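Local atomic coordinates of probable secreted solute-binding lipoprotein (Streptomyces coelicolor, PDB entry 3I3V), a protein that probably binds a solute outside the cell and delivers it to a membrane transporter, as extracellular solute-binding lipoproteins generally do. Residues Gln53-Ser58 against Gly83-Val88; Val68-Tyr73 against Leu77-Val82; Pro103-Asp108 against Asp326-Thr331; Asp108-Asp111 against Arg115-Ala118. One frame throughout, in Å; residues are numbered along the deposited sequence.

Contact 1: Gln53-Ser58 against Gly83-Val88; sequences QVYETS and GATVDV
Tyr55, on helix 51-60, reaches across to the backbone of Ala84 and makes nearly the whole contact. Its hydroxyl donates to a carbonyl, the OH lying 2.8 Å from Ala84 O. The oxygen meets the ring at its edge, in plane, while the hydroxyl stands 22° out of the carbonyl plane. With CG anti to the backbone N (chi1 173°), the phenol points away from its helix, and tyrosine suits the place because its ring can pack while its hydroxyl reaches a carbonyl. The small Ala84 methyl lies beside the ring, its CB 4.5 Å from Tyr55 CE2, and Trp79 packs against the same ring. Thr85 OG1 is buried here without a polar partner in the model. The far side of the helix is quite different: Gln53 and Thr57 are exposed, and Thr57 OG1 turns back to its own helix, 3.1 Å from Gln53 O. Glu56 salt-bridges Lys75 and accepts a hydrogen bond from Trp79 NE1. The bonded carbonyl lies just past helix 79-82. Gly83, with the positive phi that glycine tolerates, is the C-prime residue of a Schellman motif in which Ala84 N bonds to Trp79 O and Gly83 N to Thr80 O.

Contact 2: Val68-Tyr73 against Leu77-Val82; sequences VMVNLY and LAWTDV
Trp79 CG stands anti to its carbonyl carbon (chi1 -74°) and Val68 CG1 anti to its backbone N (chi1 -172°), which brings the six-membered end of the indole to the valine. Val68 CG1 lies at the ring edge, 4.0 Å from Trp79 CZ3, and Val70 CG2 comes obliquely to the same atom, 3.8 Å from Trp79 CZ3. Alternate strand residues face the same way, so two beta-branched valines, well suited to a buried strand, serve one large aromatic. The indole's polar end is satisfied elsewhere, by Glu56, and Trp291 meets the ring edge-to-face. Farther along, the side chains of Leu72 and Leu77 cross at about a right angle. Leu72 CD1 and Leu77 CD1 are modelled only 3.3 Å apart, tighter than normal, and Leu77 lies away from staggered torsions, so its exact placement is doubtful. The turn is closed by the backbone: Leu77 N donates to Tyr73 O at 2.9 Å, though bent at the hydrogen (132°). Inside it, Thr76 OG1 bonds to Asn71 O and Tyr73 N. This is the strand-to-helix connection of an alpha/beta lobe, in which a short helix folds back over central strand 67-70, as expected for the periplasmic-binding-protein fold.

Contact 3: Pro103-Asp108 against Asp326-Thr331; sequences PAALAD and DMALRT
Pro103 CD lies over one face of the Arg330 guanidinium, 3.8 Å from Arg330 NH1; the two side chains cross at about a right angle. At the NE side of the same group the partner is Gly99 O, which accepts a hydrogen bond from it. The contact brings helix 103-108 against the loop leaving strand 326-327, a strand of the larger mixed sheet in this protein of the periplasmic-binding-protein clan, and joins parts more than two hundred residues apart in sequence. Proline suits the opening turn of the helix, where no backbone N-H is needed for an internal helical bond, while Pro103 O remains available and accepts from Ala107 N. Arginine suits the exposed margin: its aliphatic chain spans the distance and its charged end can stay near solvent. Its chain is bent at chi2 (-115°) and chi3, away from staggered values, so the pose is best read with some caution. Deeper in, the contact depends on small residues. Ala105 and Ala328 are both buried and point at each other, and with only methyl groups between them the backbones approach until Ala105 CA and Ala328 CA are 5.7 Å apart. No hydrogen bond crosses between the segments. The loop is held instead by neighbouring backbone, Ala328 pairing with Leu102 and Tyr121, and Arg330 with Arg100. On the buried side, Ala105 CB touches Ala328 CB at 3.8 Å and lies 3.6 Å from Ala328 O.

Contact 4: Asp108-Asp111 against Arg115-Ala118; sequences DWTD and RVRA
Asp111 and Arg115 face each other across a short beta-hairpin-like turn, with carboxylate and guanidinium planes inclined by 58°. The aspartate CG sits between its backbone N and carbonyl carbon (chi1 64°), which swings the acid over the other arm. There it grips one residue twice: Arg115 NE meets the syn lone pair of Asp111 OD2 at 3.0 Å in a salt bridge, while Arg115 N approaches Asp111 OD1 at 2.9 Å from above the carboxylate plane. Aspartate fits because its short chain reaches both backbone and side chain. Arg115 NH2 has further acidic partners in Glu113 and Asp81, a setting that probably favours the charged arginine. Arg117 is turned otherwise. Its guanidinium lies with a face to Asp111 CB, which is 3.4 Å above the plane and offset toward the rim, so here the aspartate offers its methylene and not its charge; Arg117 NE is buried with no partner in the model. Trp109 presents its ring edge to Arg117 CB, and Trp109 CZ3 touches Ala118 CB at 3.5 Å, a small methyl that lets the chain pass close to the indole. The other end of that indole is bonded to Tyr285 O. Thr110 and Val116 form a single antiparallel, non-hydrogen-bonded pair, flanked by Arg117 N to Trp109 O at 3.0 Å and Asp111 N to Arg115 O at 2.9 Å. Between these bonds, Thr110 CA makes a CA-H...O contact of 3.2 Å with Arg115 O.

How the contacts relate
Along the chain, contact 2 falls within the span bridged by contact 1; contacts 3 and 4 begin later, sharing Asp108. Contacts 1 and 2 have centres about 7 Å apart and meet on one side of the four-stranded sheet containing strand 67-70, with Tyr55 CE1 packed on Val68 CG2. Contact 4, its centre about 9 Å from that of contact 2, joins them through the Asp81-Arg115 salt bridge and through Val88 and Asp87 with Val116. Contact 3 lies about 23 Å from contact 1, centre to centre, without touching. Together they lead from the smaller sheet, through the 108-118 turn, to strand 326-327 of the larger, linking distant parts of a periplasmic-binding-protein fold that probably binds solute.

Contact 1: Gln53-Ser58 against Gly83-Val88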
loop_
_atom_site.group_PDB
_atom_site.type_symbol
_atom_site.label_atom_id
_atom_site.label_comp_id
_atom_site.label_asym_id
_atom_site.label_seq_id
_atom_site.Cartn_x
_atom_site.Cartn_y
_atom_site.Cartn_z
ATOM N N GLN C 53 25.655 26.321 -51.854
ATOM C CA GLN C 53 25.111 26.968 -53.049
ATOM C C GLN C 53 23.927 26.175 -53.579
ATOM O O GLN C 53 22.883 26.743 -53.882
ATOM C CB GLN C 53 26.173 27.074 -54.167
ATOM C CG GLN C 53 27.332 28.063 -53.925
ATOM C CD GLN C 53 28.358 27.603 -52.875
ATOM O OE1 GLN C 53 29.307 28.336 -52.566
ATOM N NE2 GLN C 53 28.176 26.398 -52.328
ATOM N N VAL C 54 24.101 24.859 -53.696
ATOM C CA VAL C 54 23.046 23.987 -54.200
ATOM C C VAL C 54 21.842 24.013 -53.282
ATOM O O VAL C 54 20.706 23.967 -53.747
ATOM C CB VAL C 54 23.525 22.534 -54.318
ATOM C CG1 VAL C 54 22.388 21.636 -54.829
ATOM C CG2 VAL C 54 24.721 22.470 -55.246
ATOM N N TYR C 55 22.087 24.075 -51.975
ATOM C CA TYR C 55 20.980 24.122 -51.030
ATOM C C TYR C 55 20.184 25.431 -51.174
ATOM O O TYR C 55 18.960 25.422 -51.123
ATOM C CB TYR C 55 21.479 23.989 -49.594
ATOM C CG TYR C 55 20.383 24.194 -48.572
ATOM C CD1 TYR C 55 19.454 23.194 -48.301
ATOM C CD2 TYR C 55 20.251 25.411 -47.909
ATOM C CE1 TYR C 55 18.419 23.403 -47.398
ATOM C CE2 TYR C 55 19.223 25.630 -47.003
ATOM C CZ TYR C 55 18.310 24.620 -46.754
ATOM O OH TYR C 55 17.296 24.844 -45.858
ATOM N N GLU C 56 20.878 26.551 -51.351
ATOM C CA GLU C 56 20.191 27.837 -51.494
ATOM C C GLU C 56 19.338 27.869 -52.760
ATOM O O GLU C 56 18.235 28.417 -52.771
ATOM C CB GLU C 56 21.211 28.984 -51.474
ATOM C CG GLU C 56 21.917 29.073 -50.133
ATOM C CD GLU C 56 22.952 30.175 -50.056
ATOM O OE1 GLU C 56 23.144 30.886 -51.065
ATOM O OE2 GLU C 56 23.574 30.325 -48.980
ATOM N N THR C 57 19.831 27.257 -53.827
ATOM C CA THR C 57 19.058 27.214 -55.058
ATOM C C THR C 57 17.800 26.373 -54.828
ATOM O O THR C 57 16.743 26.664 -55.384
ATOM C CB THR C 57 19.866 26.599 -56.201
ATOM O OG1 THR C 57 21.110 27.299 -56.337
ATOM C CG2 THR C 57 19.084 26.687 -57.503
ATOM N N SER C 58 17.912 25.329 -54.008
ATOM C CA SER C 58 16.763 24.473 -53.705
ATOM C C SER C 58 15.784 25.179 -52.778
ATOM O O SER C 58 14.581 24.992 -52.882
ATOM C CB SER C 58 17.209 23.172 -53.035
ATOM O OG SER C 58 17.687 22.239 -53.985
ATOM N N GLY C 83 16.790 33.085 -42.291
ATOM C CA GLY C 83 15.780 32.045 -42.246
ATOM C C GLY C 83 15.873 30.948 -43.294
ATOM O O GLY C 83 14.879 30.267 -43.560
ATOM N N ALA C 84 17.037 30.761 -43.912
ATOM C CA ALA C 84 17.162 29.678 -44.893
ATOM C C ALA C 84 17.175 28.383 -44.069
ATOM O O ALA C 84 16.892 27.286 -44.565
ATOM C CB ALA C 84 18.456 29.820 -45.687
ATOM N N THR C 85 17.469 28.556 -42.785
ATOM C CA THR C 85 17.547 27.466 -41.824
ATOM C C THR C 85 16.933 27.945 -40.493
ATOM O O THR C 85 17.195 29.063 -40.067
ATOM C CB THR C 85 19.030 27.064 -41.679
ATOM O OG1 THR C 85 19.229 25.797 -42.315
ATOM C CG2 THR C 85 19.454 27.024 -40.246
ATOM N N VAL C 86 16.121 27.114 -39.840
ATOM C CA VAL C 86 15.468 27.532 -38.597
ATOM C C VAL C 86 16.280 27.384 -37.304
ATOM O O VAL C 86 17.230 26.596 -37.231
ATOM C CB VAL C 86 14.098 26.807 -38.398
ATOM C CG1 VAL C 86 13.183 27.076 -39.591
ATOM C CG2 VAL C 86 14.307 25.309 -38.207
ATOM N N ASP C 87 15.892 28.161 -36.289
ATOM C CA ASP C 87 16.543 28.132 -34.981
ATOM C C ASP C 87 16.332 26.734 -34.434
ATOM O O ASP C 87 15.206 26.243 -34.371
ATOM C CB ASP C 87 15.915 29.150 -34.023
ATOM C CG ASP C 87 16.615 29.185 -32.662
ATOM O OD1 ASP C 87 17.486 28.323 -32.408
ATOM O OD2 ASP C 87 16.294 30.075 -31.843
ATOM N N VAL C 88 17.424 26.101 -34.029
ATOM C CA VAL C 88 17.372 24.749 -33.525
ATOM C C VAL C 88 17.337 24.643 -31.994
ATOM O O VAL C 88 17.124 23.557 -31.453
ATOM C CB VAL C 88 18.552 23.940 -34.134
ATOM C CG1 VAL C 88 19.523 23.485 -33.071
ATOM C CG2 VAL C 88 18.015 22.784 -34.924
#

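Contact 2: Val68-Tyr73 against Leu77-Val82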
loop_
_atom_site.group_PDB
_atom_site.type_symbol
_atom_site.label_atom_id
_atom_site.label_comp_id
_atom_site.label_asym_id
_atom_site.label_seq_id
_atom_site.Cartn_x
_atom_site.Cartn_y
_atom_site.Cartn_z
ATOM N N VAL C 68 20.079 19.301 -43.338
ATOM C CA VAL C 68 21.329 19.595 -44.019
ATOM C C VAL C 68 22.515 19.227 -43.143
ATOM O O VAL C 68 22.473 19.386 -41.931
ATOM C CB VAL C 68 21.425 21.095 -44.383
ATOM C CG1 VAL C 68 22.639 21.333 -45.269
ATOM C CG2 VAL C 68 20.145 21.551 -45.075
HETATM N N MSE C 69 23.574 18.717 -43.751
HETATM C CA MSE C 69 24.756 18.366 -42.985
HETATM C C MSE C 69 25.954 19.097 -43.550
HETATM O O MSE C 69 26.580 18.633 -44.498
HETATM C CB MSE C 69 24.987 16.858 -43.014
HETATM C CG MSE C 69 23.858 16.052 -42.371
HETATM SE SE MSE C 69 24.186 14.129 -42.381
HETATM C CE MSE C 69 25.702 14.122 -41.170
ATOM N N VAL C 70 26.262 20.245 -42.954
ATOM C CA VAL C 70 27.388 21.080 -43.380
ATOM C C VAL C 70 28.103 21.679 -42.179
ATOM O O VAL C 70 27.579 21.689 -41.064
ATOM C CB VAL C 70 26.942 22.288 -44.256
ATOM C CG1 VAL C 70 27.177 21.997 -45.700
ATOM C CG2 VAL C 70 25.473 22.631 -43.985
ATOM N N ASN C 71 29.299 22.202 -42.423
ATOM C CA ASN C 71 30.065 22.813 -41.362
ATOM C C ASN C 71 29.670 24.281 -41.269
ATOM O O ASN C 71 28.808 24.754 -42.017
ATOM C CB ASN C 71 31.569 22.681 -41.624
ATOM C CG ASN C 71 32.002 23.333 -42.937
ATOM O OD1 ASN C 71 33.078 23.945 -43.022
ATOM N ND2 ASN C 71 31.178 23.190 -43.970
ATOM N N LEU C 72 30.302 24.993 -40.344
ATOM C CA LEU C 72 30.019 26.398 -40.136
ATOM C C LEU C 72 31.114 27.246 -40.755
ATOM O O LEU C 72 32.251 27.256 -40.279
ATOM C CB LEU C 72 29.920 26.713 -38.641
ATOM C CG LEU C 72 29.500 28.161 -38.361
ATOM C CD1 LEU C 72 28.053 28.347 -38.821
ATOM C CD2 LEU C 72 29.640 28.488 -36.881
ATOM N N TYR C 73 30.774 27.947 -41.827
ATOM C CA TYR C 73 31.728 28.824 -42.481
ATOM C C TYR C 73 30.970 30.003 -43.077
ATOM O O TYR C 73 29.738 30.046 -43.031
ATOM C CB TYR C 73 32.519 28.078 -43.563
ATOM C CG TYR C 73 31.739 27.696 -44.801
ATOM C CD1 TYR C 73 30.771 26.687 -44.767
ATOM C CD2 TYR C 73 31.979 28.335 -46.018
ATOM C CE1 TYR C 73 30.061 26.324 -45.925
ATOM C CE2 TYR C 73 31.282 27.989 -47.170
ATOM C CZ TYR C 73 30.329 26.986 -47.124
ATOM O OH TYR C 73 29.668 26.632 -48.278
ATOM N N LEU C 77 26.989 30.727 -42.349
ATOM C CA LEU C 77 26.975 31.619 -41.202
ATOM C C LEU C 77 25.824 32.625 -41.363
ATOM O O LEU C 77 25.393 33.257 -40.400
ATOM C CB LEU C 77 28.313 32.352 -41.147
ATOM C CG LEU C 77 29.118 32.570 -39.866
ATOM C CD1 LEU C 77 28.796 31.545 -38.812
ATOM C CD2 LEU C 77 30.596 32.517 -40.242
ATOM N N ALA C 78 25.328 32.749 -42.590
ATOM C CA ALA C 78 24.250 33.682 -42.910
ATOM C C ALA C 78 22.870 33.042 -43.012
ATOM O O ALA C 78 21.884 33.748 -43.190
ATOM C CB ALA C 78 24.561 34.401 -44.225
ATOM N N TRP C 79 22.794 31.722 -42.901
ATOM C CA TRP C 79 21.514 31.024 -43.019
ATOM C C TRP C 79 20.508 31.287 -41.912
ATOM O O TRP C 79 19.320 31.418 -42.178
ATOM C CB TRP C 79 21.736 29.508 -43.109
ATOM C CG TRP C 79 22.271 29.038 -44.429
ATOM C CD1 TRP C 79 22.479 29.796 -45.552
ATOM C CD2 TRP C 79 22.590 27.688 -44.792
ATOM N NE1 TRP C 79 22.898 29.000 -46.587
ATOM C CE2 TRP C 79 22.977 27.702 -46.150
ATOM C CE3 TRP C 79 22.588 26.469 -44.101
ATOM C CZ2 TRP C 79 23.358 26.540 -46.833
ATOM C CZ3 TRP C 79 22.967 25.314 -44.783
ATOM C CH2 TRP C 79 23.346 25.361 -46.133
ATOM N N THR C 80 20.981 31.347 -40.676
ATOM C CA THR C 80 20.094 31.535 -39.540
ATOM C C THR C 80 19.358 32.868 -39.531
ATOM O O THR C 80 18.144 32.901 -39.372
ATOM C CB THR C 80 20.853 31.380 -38.202
ATOM O OG1 THR C 80 21.552 30.131 -38.195
ATOM C CG2 THR C 80 19.883 31.388 -37.033
ATOM N N ASP C 81 20.076 33.966 -39.718
ATOM C CA ASP C 81 19.420 35.261 -39.689
ATOM C C ASP C 81 18.393 35.468 -40.800
ATOM O O ASP C 81 17.332 36.036 -40.548
ATOM C CB ASP C 81 20.449 36.385 -39.713
ATOM C CG ASP C 81 19.859 37.709 -39.279
ATOM O OD1 ASP C 81 19.362 37.777 -38.134
ATOM O OD2 ASP C 81 19.891 38.674 -40.074
ATOM N N VAL C 82 18.687 35.015 -42.019
ATOM C CA VAL C 82 17.726 35.184 -43.109
ATOM C C VAL C 82 16.637 34.115 -43.117
ATOM O O VAL C 82 15.674 34.216 -43.869
ATOM C CB VAL C 82 18.408 35.187 -44.500
ATOM C CG1 VAL C 82 19.391 36.334 -44.587
ATOM C CG2 VAL C 82 19.093 33.857 -44.754
#

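Contact 3: Pro103-Asp108 against Asp326-Thr331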
loop_
_atom_site.group_PDB
_atom_site.type_symbol
_atom_site.label_atom_id
_atom_site.label_comp_id
_atom_site.label_asym_id
_atom_site.label_seq_id
_atom_site.Cartn_x
_atom_site.Cartn_y
_atom_site.Cartn_z
ATOM N N PRO C 103 29.649 21.708 -23.742
ATOM C CA PRO C 103 29.344 23.125 -23.504
ATOM C C PRO C 103 29.982 24.093 -24.496
ATOM O O PRO C 103 29.307 24.973 -25.031
ATOM C CB PRO C 103 29.833 23.340 -22.077
ATOM C CG PRO C 103 29.526 22.033 -21.440
ATOM C CD PRO C 103 30.036 21.051 -22.480
ATOM N N ALA C 104 31.278 23.934 -24.744
ATOM C CA ALA C 104 31.974 24.801 -25.688
ATOM C C ALA C 104 31.404 24.635 -27.102
ATOM O O ALA C 104 31.289 25.603 -27.857
ATOM C CB ALA C 104 33.466 24.488 -25.682
ATOM N N ALA C 105 31.053 23.409 -27.463
ATOM C CA ALA C 105 30.494 23.160 -28.783
ATOM C C ALA C 105 29.163 23.881 -28.956
ATOM O O ALA C 105 28.922 24.518 -29.979
ATOM C CB ALA C 105 30.300 21.674 -28.997
ATOM N N LEU C 106 28.297 23.777 -27.956
ATOM C CA LEU C 106 26.994 24.418 -28.037
ATOM C C LEU C 106 27.117 25.937 -28.088
ATOM O O LEU C 106 26.341 26.613 -28.770
ATOM C CB LEU C 106 26.123 24.008 -26.855
ATOM C CG LEU C 106 24.768 24.715 -26.835
ATOM C CD1 LEU C 106 24.023 24.430 -28.134
ATOM C CD2 LEU C 106 23.969 24.254 -25.622
ATOM N N ALA C 107 28.097 26.469 -27.369
ATOM C CA ALA C 107 28.318 27.905 -27.340
ATOM C C ALA C 107 28.776 28.409 -28.705
ATOM O O ALA C 107 28.254 29.402 -29.227
ATOM C CB ALA C 107 29.353 28.249 -26.282
ATOM N N ASP C 108 29.754 27.718 -29.282
ATOM C CA ASP C 108 30.292 28.106 -30.580
ATOM C C ASP C 108 29.263 28.005 -31.706
ATOM O O ASP C 108 29.437 28.617 -32.767
ATOM C CB ASP C 108 31.529 27.259 -30.918
ATOM C CG ASP C 108 32.746 27.614 -30.061
ATOM O OD1 ASP C 108 33.841 27.080 -30.337
ATOM O OD2 ASP C 108 32.611 28.415 -29.114
ATOM N N ASP C 326 36.597 12.975 -34.084
ATOM C CA ASP C 326 36.491 13.672 -32.816
ATOM C C ASP C 326 35.057 14.195 -32.908
ATOM O O ASP C 326 34.604 14.574 -33.995
ATOM C CB ASP C 326 37.484 14.827 -32.738
ATOM C CG ASP C 326 38.929 14.359 -32.790
ATOM O OD1 ASP C 326 39.292 13.455 -31.996
ATOM O OD2 ASP C 326 39.694 14.904 -33.614
HETATM N N MSE C 327 34.344 14.210 -31.785
HETATM C CA MSE C 327 32.946 14.639 -31.784
HETATM C C MSE C 327 32.666 15.869 -30.941
HETATM O O MSE C 327 33.426 16.196 -30.033
HETATM C CB MSE C 327 32.053 13.496 -31.282
HETATM C CG MSE C 327 32.206 12.190 -32.041
HETATM SE SE MSE C 327 31.648 12.332 -33.875
HETATM C CE MSE C 327 29.747 12.148 -33.602
ATOM N N ALA C 328 31.559 16.540 -31.250
ATOM C CA ALA C 328 31.136 17.722 -30.511
ATOM C C ALA C 328 30.196 17.324 -29.377
ATOM O O ALA C 328 29.718 18.185 -28.648
ATOM C CB ALA C 328 30.439 18.699 -31.434
ATOM N N LEU C 329 29.927 16.025 -29.232
ATOM C CA LEU C 329 29.043 15.538 -28.173
ATOM C C LEU C 329 29.819 14.723 -27.141
ATOM O O LEU C 329 30.911 14.222 -27.424
ATOM C CB LEU C 329 27.935 14.661 -28.768
ATOM C CG LEU C 329 27.210 15.187 -30.010
ATOM C CD1 LEU C 329 26.187 14.161 -30.479
ATOM C CD2 LEU C 329 26.536 16.506 -29.689
ATOM N N ARG C 330 29.249 14.581 -25.948
ATOM C CA ARG C 330 29.882 13.807 -24.881
ATOM C C ARG C 330 29.871 12.324 -25.230
ATOM O O ARG C 330 28.840 11.794 -25.651
ATOM C CB ARG C 330 29.124 13.975 -23.566
ATOM C CG ARG C 330 28.508 15.333 -23.354
ATOM C CD ARG C 330 29.135 16.051 -22.185
ATOM N NE ARG C 330 28.114 16.749 -21.416
ATOM C CZ ARG C 330 28.364 17.669 -20.495
ATOM N NH1 ARG C 330 29.615 18.014 -20.217
ATOM N NH2 ARG C 330 27.356 18.244 -19.855
ATOM N N THR C 331 31.021 11.670 -25.052
ATOM C CA THR C 331 31.182 10.235 -25.302
ATOM C C THR C 331 32.171 9.691 -24.278
ATOM O O THR C 331 32.855 10.454 -23.586
ATOM C CB THR C 331 31.828 9.898 -26.661
ATOM O OG1 THR C 331 31.663 10.979 -27.574
ATOM C CG2 THR C 331 31.200 8.653 -27.241
#

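Contact 4: Asp108-Asp111 against Arg115-Ala118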
loop_
_atom_site.group_PDB
_atom_site.type_symbol
_atom_site.label_atom_id
_atom_site.label_comp_id
_atom_site.label_asym_id
_atom_site.label_seq_id
_atom_site.Cartn_x
_atom_site.Cartn_y
_atom_site.Cartn_z
ATOM N N ASP C 108 29.754 27.718 -29.282
ATOM C CA ASP C 108 30.292 28.106 -30.580
ATOM C C ASP C 108 29.263 28.005 -31.706
ATOM O O ASP C 108 29.437 28.617 -32.767
ATOM C CB ASP C 108 31.529 27.259 -30.918
ATOM C CG ASP C 108 32.746 27.614 -30.061
ATOM O OD1 ASP C 108 33.841 27.080 -30.337
ATOM O OD2 ASP C 108 32.611 28.415 -29.114
ATOM N N TRP C 109 28.196 27.238 -31.481
ATOM C CA TRP C 109 27.152 27.083 -32.496
ATOM C C TRP C 109 25.955 28.003 -32.239
ATOM O O TRP C 109 24.935 27.898 -32.928
ATOM C CB TRP C 109 26.650 25.634 -32.570
ATOM C CG TRP C 109 27.446 24.729 -33.470
ATOM C CD1 TRP C 109 28.435 23.862 -33.095
ATOM C CD2 TRP C 109 27.301 24.580 -34.893
ATOM N NE1 TRP C 109 28.907 23.181 -34.189
ATOM C CE2 TRP C 109 28.235 23.604 -35.306
ATOM C CE3 TRP C 109 26.478 25.180 -35.857
ATOM C CZ2 TRP C 109 28.364 23.205 -36.645
ATOM C CZ3 TRP C 109 26.606 24.780 -37.194
ATOM C CH2 TRP C 109 27.546 23.804 -37.572
ATOM N N THR C 110 26.086 28.890 -31.250
ATOM C CA THR C 110 25.034 29.845 -30.884
ATOM C C THR C 110 25.441 31.241 -31.351
ATOM O O THR C 110 26.575 31.659 -31.127
ATOM C CB THR C 110 24.833 29.906 -29.359
ATOM O OG1 THR C 110 24.539 28.595 -28.857
ATOM C CG2 THR C 110 23.691 30.853 -29.010
ATOM N N ASP C 111 24.516 31.956 -31.993
ATOM C CA ASP C 111 24.803 33.302 -32.486
ATOM C C ASP C 111 24.515 34.364 -31.427
ATOM O O ASP C 111 24.263 34.037 -30.267
ATOM C CB ASP C 111 23.992 33.612 -33.756
ATOM C CG ASP C 111 22.485 33.633 -33.512
ATOM O OD1 ASP C 111 22.063 33.847 -32.354
ATOM O OD2 ASP C 111 21.719 33.448 -34.484
ATOM N N ARG C 115 20.435 32.136 -30.702
ATOM C CA ARG C 115 19.867 31.122 -31.583
ATOM C C ARG C 115 20.926 30.064 -31.869
ATOM O O ARG C 115 22.098 30.388 -32.050
ATOM C CB ARG C 115 19.409 31.751 -32.902
ATOM C CG ARG C 115 18.113 32.550 -32.803
ATOM C CD ARG C 115 17.709 33.149 -34.148
ATOM N NE ARG C 115 18.738 34.043 -34.682
ATOM C CZ ARG C 115 18.511 34.960 -35.615
ATOM N NH1 ARG C 115 17.291 35.110 -36.117
ATOM N NH2 ARG C 115 19.500 35.723 -36.045
ATOM N N VAL C 116 20.522 28.798 -31.888
ATOM C CA VAL C 116 21.461 27.723 -32.186
ATOM C C VAL C 116 21.326 27.387 -33.667
ATOM O O VAL C 116 20.295 26.880 -34.107
ATOM C CB VAL C 116 21.177 26.479 -31.343
ATOM C CG1 VAL C 116 22.223 25.402 -31.642
ATOM C CG2 VAL C 116 21.207 26.851 -29.863
ATOM N N ARG C 117 22.368 27.687 -34.433
ATOM C CA ARG C 117 22.352 27.457 -35.871
ATOM C C ARG C 117 22.071 26.012 -36.258
ATOM O O ARG C 117 21.277 25.747 -37.167
ATOM C CB ARG C 117 23.678 27.889 -36.481
ATOM C CG ARG C 117 24.122 29.277 -36.080
ATOM C CD ARG C 117 25.519 29.531 -36.593
ATOM N NE ARG C 117 26.140 30.689 -35.965
ATOM C CZ ARG C 117 26.068 31.931 -36.429
ATOM N NH1 ARG C 117 25.391 32.189 -37.542
ATOM N NH2 ARG C 117 26.689 32.914 -35.786
ATOM N N ALA C 118 22.726 25.076 -35.575
ATOM C CA ALA C 118 22.544 23.663 -35.887
ATOM C C ALA C 118 22.866 22.731 -34.732
ATOM O O ALA C 118 23.330 23.162 -33.686
ATOM C CB ALA C 118 23.407 23.297 -37.093
#